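Local coordinates for single-stranded DNA-binding protein (Thermotoga maritima, PDB 1Z9F) that probably binds single-stranded DNA through an OB fold, as other members of the SSB family do, and assembles as a homotetramer, at residues I19-R24 and D63-V68. Sequence-based numbering, arbitrary orientation. Where two conformers were deposited one is given.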
loop_
_atom_site.group_PDB
_atom_site.type_symbol
_atom_site.label_atom_id
_atom_site.label_comp_id
_atom_site.label_asym_id
_atom_site.label_seq_id
_atom_site.Cartn_x
_atom_site.Cartn_y
_atom_site.Cartn_z
ATOM N N ILE A 19 2.829 5.249 -1.456
ATOM C CA ILE A 19 2.920 4.610 -0.149
ATOM C C ILE A 19 4.208 5.052 0.575
ATOM O O ILE A 19 5.246 5.142 -0.013
ATOM C CB ILE A 19 2.732 3.050 -0.211
ATOM C CG1 ILE A 19 2.563 2.501 1.214
ATOM C CG2 ILE A 19 3.882 2.356 -0.916
ATOM C CD1 ILE A 19 2.066 1.141 1.273
ATOM N N ILE A 20 4.073 5.365 1.862
ATOM C CA ILE A 20 5.173 5.744 2.722
ATOM C C ILE A 20 5.092 4.882 3.962
ATOM O O ILE A 20 4.086 4.895 4.671
ATOM C CB ILE A 20 5.096 7.203 3.136
ATOM C CG1 ILE A 20 5.028 8.076 1.890
ATOM C CG2 ILE A 20 6.258 7.549 4.056
ATOM C CD1 ILE A 20 4.701 9.506 2.160
ATOM N N LEU A 21 6.169 4.142 4.204
ATOM C CA LEU A 21 6.244 3.161 5.289
ATOM C C LEU A 21 7.510 3.463 6.039
ATOM O O LEU A 21 8.473 3.913 5.434
ATOM C CB LEU A 21 6.329 1.737 4.728
ATOM C CG LEU A 21 5.178 1.341 3.796
ATOM C CD1 LEU A 21 5.485 0.111 3.045
ATOM C CD2 LEU A 21 3.880 1.207 4.568
ATOM N N ILE A 22 7.479 3.292 7.357
ATOM C CA ILE A 22 8.687 3.263 8.182
ATOM C C ILE A 22 8.670 1.956 8.982
ATOM O O ILE A 22 7.762 1.730 9.786
ATOM C CB ILE A 22 8.783 4.446 9.140
ATOM C CG1 ILE A 22 8.977 5.742 8.363
ATOM C CG2 ILE A 22 9.953 4.263 10.080
ATOM C CD1 ILE A 22 8.950 6.976 9.223
ATOM N N GLY A 23 9.661 1.096 8.732
ATOM C CA GLY A 23 9.753 -0.182 9.407
ATOM C C GLY A 23 11.161 -0.726 9.454
ATOM O O GLY A 23 12.072 -0.172 8.846
ATOM N N ARG A 24 11.335 -1.817 10.203
ATOM C CA ARG A 24 12.630 -2.493 10.312
ATOM C C ARG A 24 12.755 -3.453 9.132
ATOM O O ARG A 24 11.744 -3.942 8.631
ATOM C CB ARG A 24 12.780 -3.305 11.620
ATOM C CG ARG A 24 12.021 -2.850 12.884
ATOM C CD ARG A 24 12.414 -1.480 13.462
ATOM N NE ARG A 24 13.859 -1.262 13.588
ATOM C CZ ARG A 24 14.448 -0.559 14.560
ATOM N NH1 ARG A 24 15.769 -0.426 14.560
ATOM N NH2 ARG A 24 13.744 0.018 15.531
ATOM N N ASP A 63 2.358 -5.540 9.984
ATOM C CA ASP A 63 2.175 -5.669 8.553
ATOM C C ASP A 63 3.534 -5.812 7.903
ATOM O O ASP A 63 4.437 -5.002 8.146
ATOM C CB ASP A 63 1.490 -4.433 7.996
ATOM C CG ASP A 63 0.044 -4.384 8.341
ATOM O OD1 ASP A 63 -0.672 -5.326 7.956
ATOM O OD2 ASP A 63 -0.381 -3.410 8.991
ATOM N N PHE A 64 3.672 -6.838 7.071
ATOM C CA PHE A 64 4.908 -7.088 6.341
ATOM C C PHE A 64 4.752 -6.677 4.885
ATOM O O PHE A 64 3.728 -6.950 4.252
ATOM C CB PHE A 64 5.302 -8.560 6.457
ATOM C CG PHE A 64 5.745 -8.948 7.836
ATOM C CD1 PHE A 64 7.077 -8.809 8.209
ATOM C CD2 PHE A 64 4.838 -9.424 8.768
ATOM C CE1 PHE A 64 7.496 -9.151 9.486
ATOM C CE2 PHE A 64 5.257 -9.770 10.054
ATOM C CZ PHE A 64 6.584 -9.634 10.411
ATOM N N PHE A 65 5.778 -6.009 4.369
ATOM C CA PHE A 65 5.767 -5.494 3.012
ATOM C C PHE A 65 7.024 -5.906 2.247
ATOM O O PHE A 65 8.134 -5.621 2.685
ATOM C CB PHE A 65 5.693 -3.955 3.048
ATOM C CG PHE A 65 4.442 -3.421 3.712
ATOM C CD1 PHE A 65 4.418 -3.168 5.064
ATOM C CD2 PHE A 65 3.306 -3.162 2.967
ATOM C CE1 PHE A 65 3.296 -2.697 5.659
ATOM C CE2 PHE A 65 2.184 -2.674 3.558
ATOM C CZ PHE A 65 2.166 -2.454 4.907
ATOM N N ARG A 66 6.847 -6.553 1.102
ATOM C CA ARG A 66 7.956 -6.762 0.156
ATOM C C ARG A 66 8.333 -5.433 -0.509
ATOM O O ARG A 66 7.508 -4.864 -1.218
ATOM C CB ARG A 66 7.550 -7.781 -0.919
ATOM C CG ARG A 66 8.664 -8.117 -1.917
ATOM C CD ARG A 66 8.379 -9.402 -2.677
ATOM N N ILE A 67 9.551 -4.930 -0.252
ATOM C CA ILE A 67 10.101 -3.737 -0.932
ATOM C C ILE A 67 11.003 -4.133 -2.132
ATOM O O ILE A 67 11.906 -4.955 -2.002
ATOM C CB ILE A 67 10.964 -2.843 0.029
ATOM C CG1 ILE A 67 10.291 -2.592 1.395
ATOM C CG2 ILE A 67 11.330 -1.514 -0.631
ATOM C CD1 ILE A 67 8.895 -2.102 1.322
ATOM N N VAL A 68 10.747 -3.521 -3.287
ATOM C CA VAL A 68 11.567 -3.671 -4.475
ATOM C C VAL A 68 12.275 -2.350 -4.800
ATOM O O VAL A 68 11.648 -1.303 -4.788
ATOM C CB VAL A 68 10.722 -4.075 -5.711
ATOM C CG1 VAL A 68 11.616 -4.663 -6.800
ATOM C CG2 VAL A 68 9.682 -5.077 -5.327
#
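With CG anti to its own carbonyl carbon (chi1 -57° in L21, and the same torsion in F65), each of these two residues reaches inward from its strand, and the leucine fork settles over one face of the phenylalanine ring. L21 CD1 does most of the touching: it stands 4.0 Å from the F65 ring centroid, 19° off the ring normal, a CH-pi contact. It is displaced toward the CB end of the ring, so its nearest ring atom is F65 CG at 3.7 Å. The second methyl takes the far end of the same ring, L21 CD2 lying 4.1 Å from F65 CZ. I19, two residues earlier on the strand and pointing inward as well, adds a looser approach, its CD1 4.4 Å from F65 CE2 and oblique to the ring. I67, farther along its own strand, turns its CD1 toward the leucine, 4.4 Å from L21 CD1. The strands themselves do not pair here: their axes pass 9.2 Å apart at 100°, nearly perpendicular, and side chains alone bridge the gap. This is the interior of the OB fold, where strands 16-33 and 62-70 of the strongly curled sheet face each other across the hydrophobic core. V111 of strand 108-118 packs against I19, L21 and I67, while I45 and V47 of strand 39-48 touch L21 and F65 respectively. Were F65 cut back to an alanine, both L21 methyls would probably lose the ring face they lie against, opening a gap between the two strands. The second subunit lies close by: its M95 packs on F65 and its M93 on I19, while residues 19-22 pair antiparallel with one of its strands, carrying the sheet across the interface.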